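Local structure of AvrA (Salmonella typhimurium, 6BE0) at residues His289-Arg292 against Ile293-Lys297; Ile46-Arg49 against Leu50-Ile54; Glu65-Asp68 against Leu69-Pro73; Lys264-Leu268 against Tyr269-Asp273. The protein probably transfers the acetyl group of acetyl-CoA to serine and threonine residues of target proteins, as a YopJ-family effector that binds inositol hexakisphosphate. All blocks are in the same frame, centred on the assembly; numbering follows the deposited sequence.

Contact 1 (His289-Arg292 against Ile293-Lys297). With IHP (inositol hexakisphosphate), chain B.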
loop_
_atom_site.group_PDB
_atom_site.type_symbol
_atom_site.label_atom_id
_atom_site.label_comp_id
_atom_site.label_asym_id
_atom_site.label_seq_id
_atom_site.Cartn_x
_atom_site.Cartn_y
_atom_site.Cartn_z
ATOM N N HIS A 289 1.558 1.965 12.860
ATOM C CA HIS A 289 2.546 2.739 13.604
ATOM C C HIS A 289 3.649 1.834 14.143
ATOM O O HIS A 289 4.815 2.224 14.189
ATOM C CB HIS A 289 1.882 3.506 14.748
ATOM C CG HIS A 289 1.074 4.682 14.296
ATOM N ND1 HIS A 289 -0.184 4.555 13.746
ATOM C CD2 HIS A 289 1.348 6.008 14.304
ATOM C CE1 HIS A 289 -0.651 5.753 13.441
ATOM N NE2 HIS A 289 0.260 6.651 13.768
ATOM N N LYS A 290 3.277 0.623 14.546
ATOM C CA LYS A 290 4.255 -0.359 14.995
ATOM C C LYS A 290 5.079 -0.865 13.816
ATOM O O LYS A 290 6.264 -1.163 13.965
ATOM C CB LYS A 290 3.568 -1.529 15.706
ATOM C CG LYS A 290 3.035 -1.179 17.092
ATOM C CD LYS A 290 2.146 -2.274 17.668
ATOM C CE LYS A 290 2.940 -3.518 18.041
ATOM N NZ LYS A 290 2.068 -4.573 18.636
ATOM N N LYS A 291 4.459 -0.953 12.642
ATOM C CA LYS A 291 5.165 -1.419 11.451
ATOM C C LYS A 291 6.250 -0.427 11.041
ATOM O O LYS A 291 7.324 -0.828 10.592
ATOM C CB LYS A 291 4.196 -1.641 10.286
ATOM C CG LYS A 291 4.841 -2.290 9.058
ATOM C CD LYS A 291 5.374 -3.686 9.368
ATOM C CE LYS A 291 6.036 -4.333 8.160
ATOM N NZ LYS A 291 5.075 -4.598 7.058
ATOM N N ARG A 292 5.965 0.864 11.191
ATOM C CA ARG A 292 6.959 1.897 10.920
ATOM C C ARG A 292 8.196 1.664 11.779
ATOM O O ARG A 292 9.327 1.766 11.301
ATOM C CB ARG A 292 6.393 3.296 11.189
ATOM C CG ARG A 292 7.431 4.407 11.044
ATOM C CD ARG A 292 6.865 5.788 11.336
ATOM N NE ARG A 292 5.876 6.208 10.343
ATOM C CZ ARG A 292 4.559 6.227 10.536
ATOM N NH1 ARG A 292 4.027 5.851 11.695
ATOM N NH2 ARG A 292 3.762 6.631 9.558
ATOM N N ILE A 293 7.966 1.353 13.051
ATOM C CA ILE A 293 9.051 1.123 13.996
ATOM C C ILE A 293 9.876 -0.094 13.584
ATOM O O ILE A 293 11.106 -0.064 13.630
ATOM C CB ILE A 293 8.507 0.933 15.430
ATOM C CG1 ILE A 293 7.811 2.218 15.893
ATOM C CG2 ILE A 293 9.635 0.559 16.393
ATOM C CD1 ILE A 293 7.082 2.092 17.212
ATOM N N ALA A 294 9.194 -1.160 13.183
ATOM C CA ALA A 294 9.869 -2.363 12.711
ATOM C C ALA A 294 10.734 -2.044 11.499
ATOM O O ALA A 294 11.904 -2.424 11.436
ATOM C CB ALA A 294 8.855 -3.441 12.366
ATOM N N GLU A 295 10.141 -1.337 10.542
ATOM C CA GLU A 295 10.827 -0.956 9.315
ATOM C C GLU A 295 12.074 -0.120 9.597
ATOM O O GLU A 295 13.130 -0.351 9.007
ATOM C CB GLU A 295 9.870 -0.187 8.405
ATOM C CG GLU A 295 8.812 -1.058 7.739
ATOM C CD GLU A 295 9.330 -1.780 6.508
ATOM O OE1 GLU A 295 10.564 -1.901 6.353
ATOM O OE2 GLU A 295 8.499 -2.222 5.688
ATOM N N TYR A 296 11.951 0.846 10.503
ATOM C CA TYR A 296 13.082 1.696 10.867
ATOM C C TYR A 296 14.175 0.894 11.568
ATOM O O TYR A 296 15.359 1.047 11.265
ATOM C CB TYR A 296 12.633 2.846 11.774
ATOM C CG TYR A 296 11.836 3.939 11.088
ATOM C CD1 TYR A 296 11.311 3.763 9.813
ATOM C CD2 TYR A 296 11.618 5.155 11.719
ATOM C CE1 TYR A 296 10.586 4.765 9.195
ATOM C CE2 TYR A 296 10.896 6.162 11.108
ATOM C CZ TYR A 296 10.383 5.962 9.848
ATOM O OH TYR A 296 9.665 6.967 9.243
ATOM N N LYS A 297 13.773 0.048 12.511
ATOM C CA LYS A 297 14.725 -0.744 13.282
ATOM C C LYS A 297 15.538 -1.671 12.385
ATOM O O LYS A 297 16.705 -1.946 12.663
ATOM C CB LYS A 297 14.002 -1.563 14.354
ATOM C CG LYS A 297 13.616 -0.770 15.594
ATOM C CD LYS A 297 13.014 -1.675 16.656
ATOM C CE LYS A 297 12.670 -0.913 17.923
ATOM N NZ LYS A 297 12.133 -1.817 18.976
HETATM C C1 IHP B . 6.382 -10.961 7.343
HETATM C C2 IHP B . 5.908 -9.516 7.246
HETATM C C3 IHP B . 5.043 -9.141 8.437
HETATM C C4 IHP B . 5.764 -9.428 9.738
HETATM C C5 IHP B . 6.018 -10.921 9.830
HETATM C C6 IHP B . 6.939 -11.370 8.706
HETATM O O11 IHP B . 7.352 -11.178 6.333
HETATM P P1 IHP B . 6.904 -11.963 5.019
HETATM O O21 IHP B . 7.554 -11.328 3.809
HETATM O O31 IHP B . 5.402 -11.905 4.843
HETATM O O41 IHP B . 7.345 -13.399 5.128
HETATM O O12 IHP B . 7.042 -8.626 7.137
HETATM P P2 IHP B . 7.243 -7.758 5.829
HETATM O O22 IHP B . 7.194 -8.629 4.596
HETATM O O32 IHP B . 6.162 -6.710 5.712
HETATM O O42 IHP B . 8.591 -7.073 5.886
HETATM O O13 IHP B . 4.674 -7.763 8.353
HETATM P P3 IHP B . 3.156 -7.382 8.055
HETATM O O23 IHP B . 3.104 -6.188 7.133
HETATM O O33 IHP B . 2.423 -8.532 7.406
HETATM O O43 IHP B . 2.466 -7.024 9.345
HETATM O O14 IHP B . 5.019 -8.917 10.859
HETATM P P4 IHP B . 3.634 -9.545 11.395
HETATM O O24 IHP B . 2.653 -8.427 11.668
HETATM O O34 IHP B . 3.017 -10.497 10.396
HETATM O O44 IHP B . 3.874 -10.268 12.692
HETATM O O15 IHP B . 6.576 -11.286 11.094
HETATM P P5 IHP B . 6.236 -12.713 11.693
HETATM O O25 IHP B . 5.678 -13.612 10.610
HETATM O O35 IHP B . 7.495 -13.324 12.254
HETATM O O45 IHP B . 5.214 -12.596 12.797
HETATM O O16 IHP B . 8.250 -10.843 8.899
HETATM P P6 IHP B . 9.478 -11.809 8.822
HETATM O O26 IHP B . 10.707 -11.108 9.339
HETATM O O36 IHP B . 9.220 -13.038 9.655
HETATM O O46 IHP B . 9.729 -12.222 7.393
HETATM O O HOH W 1 5.980 -1.869 5.858
#
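Lys291 and Glu295, one helical turn apart, share a water: the ammonium NZ of Lys291 donates to it at 3.1 Å, and the water donates to OE2 of Glu295. The two charges themselves stay 4.4 Å apart, NZ of Lys291 to OE2 of Glu295, short of a salt bridge, while the lysine is also bonded to inositol hexakisphosphate. Its NZ gives hydrogen bonds to O23 at 2.5 Å and O32 at 2.7 Å, oxygens of two different phosphates of the ligand. Lysine suits the place by its length, and bends at chi2 (62°) and chi4 (-65°) steer the ammonium between those phosphates. Glu295 OE2 also forms a salt bridge with Lys195, another residue that binds the ligand.

Next to this pair, Arg292 and Tyr296 run side by side. CG of Arg292 makes a CH-pi contact over one face of the tyrosine ring, 3.8 Å from its centroid, while the guanidinium stands at 75° to the ring plane. Asp68 takes the polar ends of both, in a salt bridge with Arg292 and probably a hydrogen bond with the hydroxyl of Tyr296; Glu185 is a second anion for Arg292. An ordinary helical bond of 2.9 Å joins Tyr296 N to Arg292 O. CG1 of Ile293 lies 3.4 Å from the carbonyl O of His289, one turn earlier.

With carboxylates beside its cationic groups, this buried stretch probably keeps Lys291 charged and offsets part of the positive charge gathered for the phosphates.

Contact 2 (Ile46-Arg49 against Leu50-Ile54)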
loop_
_atom_site.group_PDB
_atom_site.type_symbol
_atom_site.label_atom_id
_atom_site.label_comp_id
_atom_site.label_asym_id
_atom_site.label_seq_id
_atom_site.Cartn_x
_atom_site.Cartn_y
_atom_site.Cartn_z
ATOM N N ILE A 46 14.967 8.833 16.528
ATOM C CA ILE A 46 13.619 8.845 15.967
ATOM C C ILE A 46 12.813 7.637 16.441
ATOM O O ILE A 46 11.665 7.777 16.865
ATOM C CB ILE A 46 13.658 8.875 14.419
ATOM C CG1 ILE A 46 14.093 10.259 13.936
ATOM C CG2 ILE A 46 12.293 8.527 13.818
ATOM C CD1 ILE A 46 14.455 10.320 12.465
ATOM N N VAL A 47 13.416 6.454 16.368
ATOM C CA VAL A 47 12.741 5.223 16.770
ATOM C C VAL A 47 12.224 5.324 18.203
ATOM O O VAL A 47 11.106 4.899 18.497
ATOM C CB VAL A 47 13.680 3.998 16.649
ATOM C CG1 VAL A 47 13.071 2.763 17.320
ATOM C CG2 VAL A 47 13.983 3.706 15.189
ATOM N N GLU A 48 13.036 5.890 19.089
ATOM C CA GLU A 48 12.650 6.030 20.488
ATOM C C GLU A 48 11.445 6.956 20.623
ATOM O O GLU A 48 10.540 6.690 21.416
ATOM C CB GLU A 48 13.820 6.556 21.323
ATOM C CG GLU A 48 13.564 6.550 22.831
ATOM C CD GLU A 48 12.719 7.722 23.306
ATOM O OE1 GLU A 48 12.832 8.823 22.726
ATOM O OE2 GLU A 48 11.940 7.540 24.265
ATOM N N ARG A 49 11.431 8.038 19.850
ATOM C CA ARG A 49 10.314 8.976 19.883
ATOM C C ARG A 49 9.025 8.303 19.425
ATOM O O ARG A 49 7.964 8.533 20.002
ATOM C CB ARG A 49 10.601 10.203 19.013
ATOM C CG ARG A 49 11.705 11.103 19.551
ATOM C CD ARG A 49 11.671 12.492 18.919
ATOM N NE ARG A 49 11.749 12.448 17.460
ATOM C CZ ARG A 49 10.698 12.453 16.640
ATOM N NH1 ARG A 49 9.460 12.501 17.121
ATOM N NH2 ARG A 49 10.887 12.411 15.328
ATOM N N LEU A 50 9.121 7.470 18.393
ATOM C CA LEU A 50 7.954 6.764 17.866
ATOM C C LEU A 50 7.328 5.867 18.925
ATOM O O LEU A 50 6.110 5.846 19.094
ATOM C CB LEU A 50 8.332 5.925 16.643
ATOM C CG LEU A 50 8.826 6.674 15.404
ATOM C CD1 LEU A 50 9.143 5.688 14.292
ATOM C CD2 LEU A 50 7.805 7.694 14.935
ATOM N N GLU A 51 8.169 5.123 19.634
ATOM C CA GLU A 51 7.697 4.221 20.675
ATOM C C GLU A 51 7.128 5.007 21.850
ATOM O O GLU A 51 6.090 4.648 22.404
ATOM C CB GLU A 51 8.833 3.309 21.140
ATOM C CG GLU A 51 9.297 2.330 20.074
ATOM C CD GLU A 51 10.536 1.564 20.481
ATOM O OE1 GLU A 51 11.485 2.196 20.988
ATOM O OE2 GLU A 51 10.559 0.329 20.297
ATOM N N SER A 52 7.813 6.083 22.219
ATOM C CA SER A 52 7.360 6.953 23.299
ATOM C C SER A 52 5.996 7.558 22.980
ATOM O O SER A 52 5.108 7.601 23.833
ATOM C CB SER A 52 8.379 8.066 23.549
ATOM O OG SER A 52 7.919 8.961 24.544
ATOM N N GLU A 53 5.842 8.019 21.744
ATOM C CA GLU A 53 4.617 8.679 21.311
ATOM C C GLU A 53 3.427 7.721 21.299
ATOM O O GLU A 53 2.277 8.148 21.411
ATOM C CB GLU A 53 4.818 9.292 19.925
ATOM C CG GLU A 53 5.703 10.533 19.940
ATOM C CD GLU A 53 6.332 10.830 18.593
ATOM O OE1 GLU A 53 5.928 10.207 17.590
ATOM O OE2 GLU A 53 7.238 11.688 18.538
ATOM N N ILE A 54 3.706 6.429 21.165
ATOM C CA ILE A 54 2.664 5.410 21.245
ATOM C C ILE A 54 2.201 5.239 22.689
ATOM O O ILE A 54 1.008 5.096 22.954
ATOM C CB ILE A 54 3.155 4.053 20.687
ATOM C CG1 ILE A 54 3.228 4.114 19.160
ATOM C CG2 ILE A 54 2.230 2.908 21.113
ATOM C CD1 ILE A 54 3.890 2.911 18.513
HETATM O O HOH W 2 8.129 11.402 15.283
#
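Ile46 begins the contact by accepting at its carbonyl O the backbone N of Leu50, at 3.0 Å, while its CG2 meets CG of Leu50 at 4.2 Å. A beta-branched and a gamma-branched apolar chain thus line up one turn apart. Val47 follows, lying alongside Glu51 and pointing the same way; its CG1 comes to 4.0 Å from OE1 of that glutamate, so a methyl group flanks a carboxylate whose other oxygen is salt-bridged to Lys297. Glu48, on the exposed side, bends at chi2 (-80°) and brings OE2 to 3.7 Å from CB of Ser52.

Arg49 closes the segment with the salt bridge of the contact: NH1 meets OE2 of Glu53 at 2.8 Å, near the guanidinium plane, with the carboxylate plane turned 46° from it. A bend at chi3 (-56°) turns NH1 toward Glu53 in the next turn. A water accepts from the same NH1 at 2.5 Å and donates weakly to OE1 of Glu53, which also pairs with Tyr64 OH.

Helix 40-55 rests here against helix 287-300, Val47 on Lys297, Leu50 on Tyr296 and Ile54 on Ile293, whereas Glu53 faces the following loop at Ser58 and Ile62.

Contact 3 (Glu65-Asp68 against Leu69-Pro73)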
loop_
_atom_site.group_PDB
_atom_site.type_symbol
_atom_site.label_atom_id
_atom_site.label_comp_id
_atom_site.label_asym_id
_atom_site.label_seq_id
_atom_site.Cartn_x
_atom_site.Cartn_y
_atom_site.Cartn_z
ATOM N N GLU A 65 4.512 11.696 8.032
ATOM C CA GLU A 65 4.666 11.654 6.578
ATOM C C GLU A 65 6.047 12.108 6.124
ATOM O O GLU A 65 6.691 11.444 5.314
ATOM C CB GLU A 65 3.604 12.525 5.901
ATOM C CG GLU A 65 2.177 12.175 6.270
ATOM C CD GLU A 65 1.157 12.961 5.474
ATOM O OE1 GLU A 65 1.563 13.829 4.672
ATOM O OE2 GLU A 65 -0.053 12.713 5.657
ATOM N N GLU A 66 6.490 13.247 6.644
ATOM C CA GLU A 66 7.761 13.836 6.243
ATOM C C GLU A 66 8.923 12.887 6.514
ATOM O O GLU A 66 9.829 12.755 5.693
ATOM C CB GLU A 66 7.988 15.165 6.969
ATOM C CG GLU A 66 9.329 15.823 6.669
ATOM C CD GLU A 66 9.563 16.026 5.182
ATOM O OE1 GLU A 66 8.775 16.762 4.549
ATOM O OE2 GLU A 66 10.533 15.447 4.644
ATOM N N THR A 67 8.893 12.221 7.664
ATOM C CA THR A 67 9.964 11.302 8.030
ATOM C C THR A 67 9.911 10.054 7.152
ATOM O O THR A 67 10.944 9.576 6.685
ATOM C CB THR A 67 9.888 10.898 9.515
ATOM O OG1 THR A 67 9.935 12.073 10.334
ATOM C CG2 THR A 67 11.050 9.978 9.887
ATOM N N ASP A 68 8.707 9.535 6.925
ATOM C CA ASP A 68 8.529 8.396 6.027
ATOM C C ASP A 68 9.118 8.701 4.655
ATOM O O ASP A 68 9.834 7.880 4.086
ATOM C CB ASP A 68 7.049 8.033 5.887
ATOM C CG ASP A 68 6.498 7.319 7.108
ATOM O OD1 ASP A 68 7.295 6.868 7.959
ATOM O OD2 ASP A 68 5.259 7.197 7.205
ATOM N N LEU A 69 8.819 9.889 4.134
ATOM C CA LEU A 69 9.343 10.307 2.838
ATOM C C LEU A 69 10.867 10.273 2.832
ATOM O O LEU A 69 11.479 9.749 1.903
ATOM C CB LEU A 69 8.856 11.713 2.481
ATOM C CG LEU A 69 9.262 12.198 1.085
ATOM C CD1 LEU A 69 8.514 11.424 0.007
ATOM C CD2 LEU A 69 9.032 13.693 0.932
ATOM N N GLU A 70 11.472 10.832 3.875
ATOM C CA GLU A 70 12.926 10.892 3.977
ATOM C C GLU A 70 13.547 9.500 4.059
ATOM O O GLU A 70 14.599 9.245 3.471
ATOM C CB GLU A 70 13.343 11.715 5.199
ATOM C CG GLU A 70 13.044 13.202 5.081
ATOM C CD GLU A 70 13.394 13.972 6.341
ATOM O OE1 GLU A 70 14.353 13.575 7.038
ATOM O OE2 GLU A 70 12.706 14.973 6.637
ATOM N N MET A 71 12.890 8.602 4.787
ATOM C CA MET A 71 13.410 7.257 5.003
ATOM C C MET A 71 13.142 6.323 3.826
ATOM O O MET A 71 13.764 5.265 3.715
ATOM C CB MET A 71 12.794 6.646 6.266
ATOM C CG MET A 71 13.138 7.366 7.559
ATOM S SD MET A 71 14.906 7.590 7.815
ATOM C CE MET A 71 15.488 5.901 7.690
ATOM N N MET A 72 12.223 6.714 2.949
ATOM C CA MET A 72 11.686 5.796 1.947
ATOM C C MET A 72 12.745 5.191 1.019
ATOM O O MET A 72 12.692 3.996 0.735
ATOM C CB MET A 72 10.618 6.499 1.107
ATOM C CG MET A 72 9.693 5.543 0.367
ATOM S SD MET A 72 8.870 4.368 1.466
ATOM C CE MET A 72 7.861 5.466 2.452
ATOM N N PRO A 73 13.703 6.004 0.535
ATOM C CA PRO A 73 14.747 5.427 -0.323
ATOM C C PRO A 73 15.467 4.252 0.333
ATOM O O PRO A 73 15.740 3.249 -0.328
ATOM C CB PRO A 73 15.705 6.599 -0.543
ATOM C CG PRO A 73 14.865 7.806 -0.382
ATOM C CD PRO A 73 13.862 7.460 0.679
#
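Glu66 and Glu70 bring their carboxylates together on the exposed side of the helix, the two chains slanting across each other with their carboxylate planes 44° apart. OE2 of Glu66 lies 3.0 Å from OE2 of Glu70, a pair of acceptors of like charge. The bend of Glu66 at chi2 (55°) folds its carboxylate over the next turn, where OE2 also reaches CG of Glu70 at 3.4 Å. Such proximity would be expected to raise the proton affinity of one of the two.

Thr67 and Met71 instead lie side by side and point the same way. The methyl CG2 of Thr67 is 4.1 Å from CG of Met71, and because that methyl stands opposite the backbone N (OG1 at chi1 -57°), the threonine turns an apolar branch to the methionine. Both touch Tyr296, so a small beta-branched residue and a flexible thioether fit one aromatic neighbour.

Met72 doubles back and lays its terminal methyl CE 3.5 Å from the carbonyl O of Asp68, whose carboxylate is engaged by helix 287-300. Leu69 has its backbone N bonded to O of Glu65 at 2.9 Å, and its side chain packs with that of Met72 on Phe90.

This is an amphipathic helix near its N-terminal end: helix 65-82 presents glutamates on its exposed face, while its apolar faces pack on helix 287-300 and on strands 88-91 and 111-117 of the mixed sheet.

Contact 4 (Lys264-Leu268 against Tyr269-Asp273); sequences KNETL and YERFD. With IHP (inositol hexakisphosphate), chain B.
Thr267 and Glu270 exchange hydrogen bonds across the start of helix 268-273. The hydroxyl OG1 of Thr267 accepts the backbone N of Glu270 at 3.0 Å, and OE1 of Glu270 accepts the backbone N of Thr267 at 3.3 Å, met on the anti side and 31° out of the carboxylate plane. Chi1 of Thr267 (67°) sets OG1 between its own N and carbonyl carbon, aimed into the first turn. Among backbone bonds, Arg271 N donates to Thr267 O at 2.8 Å.

This reciprocal pair is a capping box with Thr267 as N-cap, a short hydroxyl residue supplying an acceptor for the first turn and a glutamate three residues on closing it.

Electrostatic contacts involve Glu266 and Arg271. OE1 of Glu266 stays 4.4 Å from NH1 of Arg271, near the guanidinium plane but short of a salt bridge; the carboxylate is hydrogen-bonded to Asn262 and Asn274. The extended arginine places its guanidinium against inositol hexakisphosphate, O24 lying over one face, 3.1 Å from CZ.

Van der Waals contacts add to these: CB of Arg271 meets OE1 of Glu266 at 3.7 Å, and the aliphatic chain of Lys264 passes IHP O45, its CG at 3.5 Å. The apolar Leu268 and Phe272 both face Leu246 of helix 243-252.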
loop_
_atom_site.group_PDB
_atom_site.type_symbol
_atom_site.label_atom_id
_atom_site.label_comp_id
_atom_site.label_asym_id
_atom_site.label_seq_id
_atom_site.Cartn_x
_atom_site.Cartn_y
_atom_site.Cartn_z
ATOM N N LYS A 264 3.291 -16.156 13.970
ATOM C CA LYS A 264 2.888 -16.188 15.373
ATOM C C LYS A 264 1.563 -16.930 15.539
ATOM O O LYS A 264 0.965 -16.917 16.616
ATOM C CB LYS A 264 2.784 -14.766 15.926
ATOM C CG LYS A 264 4.092 -13.995 15.832
ATOM C CD LYS A 264 3.979 -12.591 16.398
ATOM C CE LYS A 264 5.332 -11.893 16.379
ATOM N NZ LYS A 264 5.278 -10.525 16.963
ATOM N N ASN A 265 1.120 -17.578 14.463
ATOM C CA ASN A 265 -0.076 -18.418 14.479
ATOM C C ASN A 265 -1.292 -17.723 15.083
ATOM O O ASN A 265 -2.038 -18.321 15.860
ATOM C CB ASN A 265 0.207 -19.717 15.238
ATOM C CG ASN A 265 1.216 -20.598 14.527
ATOM O OD1 ASN A 265 1.237 -20.671 13.297
ATOM N ND2 ASN A 265 2.060 -21.274 15.299
ATOM N N GLU A 266 -1.480 -16.456 14.725
ATOM C CA GLU A 266 -2.662 -15.708 15.138
ATOM C C GLU A 266 -3.491 -15.339 13.916
ATOM O O GLU A 266 -2.954 -15.011 12.861
ATOM C CB GLU A 266 -2.273 -14.453 15.927
ATOM C CG GLU A 266 -1.191 -13.600 15.287
ATOM C CD GLU A 266 -0.802 -12.409 16.150
ATOM O OE1 GLU A 266 -0.167 -11.470 15.625
ATOM O OE2 GLU A 266 -1.126 -12.414 17.356
ATOM N N THR A 267 -4.809 -15.410 14.069
ATOM C CA THR A 267 -5.719 -15.136 12.970
ATOM C C THR A 267 -5.758 -13.646 12.657
ATOM O O THR A 267 -5.153 -12.838 13.364
ATOM C CB THR A 267 -7.145 -15.621 13.288
ATOM O OG1 THR A 267 -7.691 -14.843 14.361
ATOM C CG2 THR A 267 -7.136 -17.092 13.682
ATOM N N LEU A 268 -6.465 -13.292 11.589
ATOM C CA LEU A 268 -6.644 -11.898 11.206
ATOM C C LEU A 268 -7.243 -11.096 12.358
ATOM O O LEU A 268 -6.793 -9.991 12.660
ATOM C CB LEU A 268 -7.539 -11.799 9.968
ATOM C CG LEU A 268 -7.821 -10.396 9.428
ATOM C CD1 LEU A 268 -6.553 -9.768 8.868
ATOM C CD2 LEU A 268 -8.913 -10.453 8.372
ATOM N N TYR A 269 -8.259 -11.664 12.999
ATOM C CA TYR A 269 -8.917 -11.015 14.127
ATOM C C TYR A 269 -8.024 -10.985 15.363
ATOM O O TYR A 269 -7.936 -9.967 16.047
ATOM C CB TYR A 269 -10.229 -11.728 14.467
ATOM C CG TYR A 269 -11.427 -11.328 13.630
ATOM C CD1 TYR A 269 -11.526 -10.062 13.065
ATOM C CD2 TYR A 269 -12.471 -12.219 13.422
ATOM C CE1 TYR A 269 -12.622 -9.701 12.312
ATOM C CE2 TYR A 269 -13.570 -11.865 12.670
ATOM C CZ TYR A 269 -13.641 -10.606 12.119
ATOM O OH TYR A 269 -14.735 -10.248 11.372
ATOM N N GLU A 270 -7.375 -12.109 15.651
ATOM C CA GLU A 270 -6.506 -12.202 16.818
ATOM C C GLU A 270 -5.361 -11.201 16.717
ATOM O O GLU A 270 -4.951 -10.614 17.719
ATOM C CB GLU A 270 -5.958 -13.623 16.971
ATOM C CG GLU A 270 -6.966 -14.619 17.524
ATOM C CD GLU A 270 -6.362 -15.988 17.770
ATOM O OE1 GLU A 270 -5.322 -16.302 17.154
ATOM O OE2 GLU A 270 -6.927 -16.750 18.586
ATOM N N ARG A 271 -4.853 -11.003 15.505
ATOM C CA ARG A 271 -3.774 -10.049 15.289
ATOM C C ARG A 271 -4.264 -8.612 15.445
ATOM O O ARG A 271 -3.558 -7.768 15.998
ATOM C CB ARG A 271 -3.149 -10.227 13.904
ATOM C CG ARG A 271 -2.365 -9.005 13.472
ATOM C CD ARG A 271 -1.421 -9.255 12.315
ATOM N NE ARG A 271 -0.895 -7.983 11.824
ATOM C CZ ARG A 271 -0.037 -7.219 12.491
ATOM N NH1 ARG A 271 0.415 -7.591 13.682
ATOM N NH2 ARG A 271 0.372 -6.075 11.968
ATOM N N PHE A 272 -5.462 -8.334 14.939
ATOM C CA PHE A 272 -6.038 -6.996 15.028
ATOM C C PHE A 272 -6.119 -6.536 16.477
ATOM O O PHE A 272 -5.820 -5.384 16.790
ATOM C CB PHE A 272 -7.432 -6.960 14.395
ATOM C CG PHE A 272 -8.174 -5.675 14.640
ATOM C CD1 PHE A 272 -7.911 -4.550 13.877
ATOM C CD2 PHE A 272 -9.136 -5.592 15.634
ATOM C CE1 PHE A 272 -8.593 -3.367 14.101
ATOM C CE2 PHE A 272 -9.820 -4.413 15.862
ATOM C CZ PHE A 272 -9.547 -3.300 15.095
ATOM N N ASP A 273 -6.518 -7.448 17.358
ATOM C CA ASP A 273 -6.640 -7.142 18.777
ATOM C C ASP A 273 -5.274 -7.003 19.447
ATOM O O ASP A 273 -5.100 -6.176 20.341
ATOM C CB ASP A 273 -7.459 -8.226 19.485
ATOM C CG ASP A 273 -8.939 -8.164 19.140
ATOM O OD1 ASP A 273 -9.388 -7.139 18.583
ATOM O OD2 ASP A 273 -9.659 -9.139 19.441
HETATM C C1 IHP B . 6.382 -10.961 7.343
HETATM C C2 IHP B . 5.908 -9.516 7.246
HETATM C C3 IHP B . 5.043 -9.141 8.437
HETATM C C4 IHP B . 5.764 -9.428 9.738
HETATM C C5 IHP B . 6.018 -10.921 9.830
HETATM C C6 IHP B . 6.939 -11.370 8.706
HETATM O O11 IHP B . 7.352 -11.178 6.333
HETATM P P1 IHP B . 6.904 -11.963 5.019
HETATM O O21 IHP B . 7.554 -11.328 3.809
HETATM O O31 IHP B . 5.402 -11.905 4.843
HETATM O O41 IHP B . 7.345 -13.399 5.128
HETATM O O12 IHP B . 7.042 -8.626 7.137
HETATM P P2 IHP B . 7.243 -7.758 5.829
HETATM O O22 IHP B . 7.194 -8.629 4.596
HETATM O O32 IHP B . 6.162 -6.710 5.712
HETATM O O42 IHP B . 8.591 -7.073 5.886
HETATM O O13 IHP B . 4.674 -7.763 8.353
HETATM P P3 IHP B . 3.156 -7.382 8.055
HETATM O O23 IHP B . 3.104 -6.188 7.133
HETATM O O33 IHP B . 2.423 -8.532 7.406
HETATM O O43 IHP B . 2.466 -7.024 9.345
HETATM O O14 IHP B . 5.019 -8.917 10.859
HETATM P P4 IHP B . 3.634 -9.545 11.395
HETATM O O24 IHP B . 2.653 -8.427 11.668
HETATM O O34 IHP B . 3.017 -10.497 10.396
HETATM O O44 IHP B . 3.874 -10.268 12.692
HETATM O O15 IHP B . 6.576 -11.286 11.094
HETATM P P5 IHP B . 6.236 -12.713 11.693
HETATM O O25 IHP B . 5.678 -13.612 10.610
HETATM O O35 IHP B . 7.495 -13.324 12.254
HETATM O O45 IHP B . 5.214 -12.596 12.797
HETATM O O16 IHP B . 8.250 -10.843 8.899
HETATM P P6 IHP B . 9.478 -11.809 8.822
HETATM O O26 IHP B . 10.707 -11.108 9.339
HETATM O O36 IHP B . 9.220 -13.038 9.655
HETATM O O46 IHP B . 9.729 -12.222 7.393
#

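Contacts 1, 2 and 3 form one cluster of three helices, whereas contact 4 lies apart. Contact 1 is the middle member: Tyr296 OH meets OD1 of Asp68 at 2.7 Å, a probable hydrogen bond joining it to contact 3, and Lys297 NZ meets OE2 of Glu51 at 3.0 Å, a salt bridge to contact 2. Contacts 2 and 3 barely meet, through Ile46 CD1 and Thr67 CG2 at 4.3 Å. Contact 4 has its centre about 18 Å from that of contact 1, yet both touch inositol hexakisphosphate, Lys291 by hydrogen bonds, Lys264 and Arg271 as close neighbours lining the pocket. The side chains of Phe272 and His289 come within about 5 Å and about 6 Å of coenzyme A.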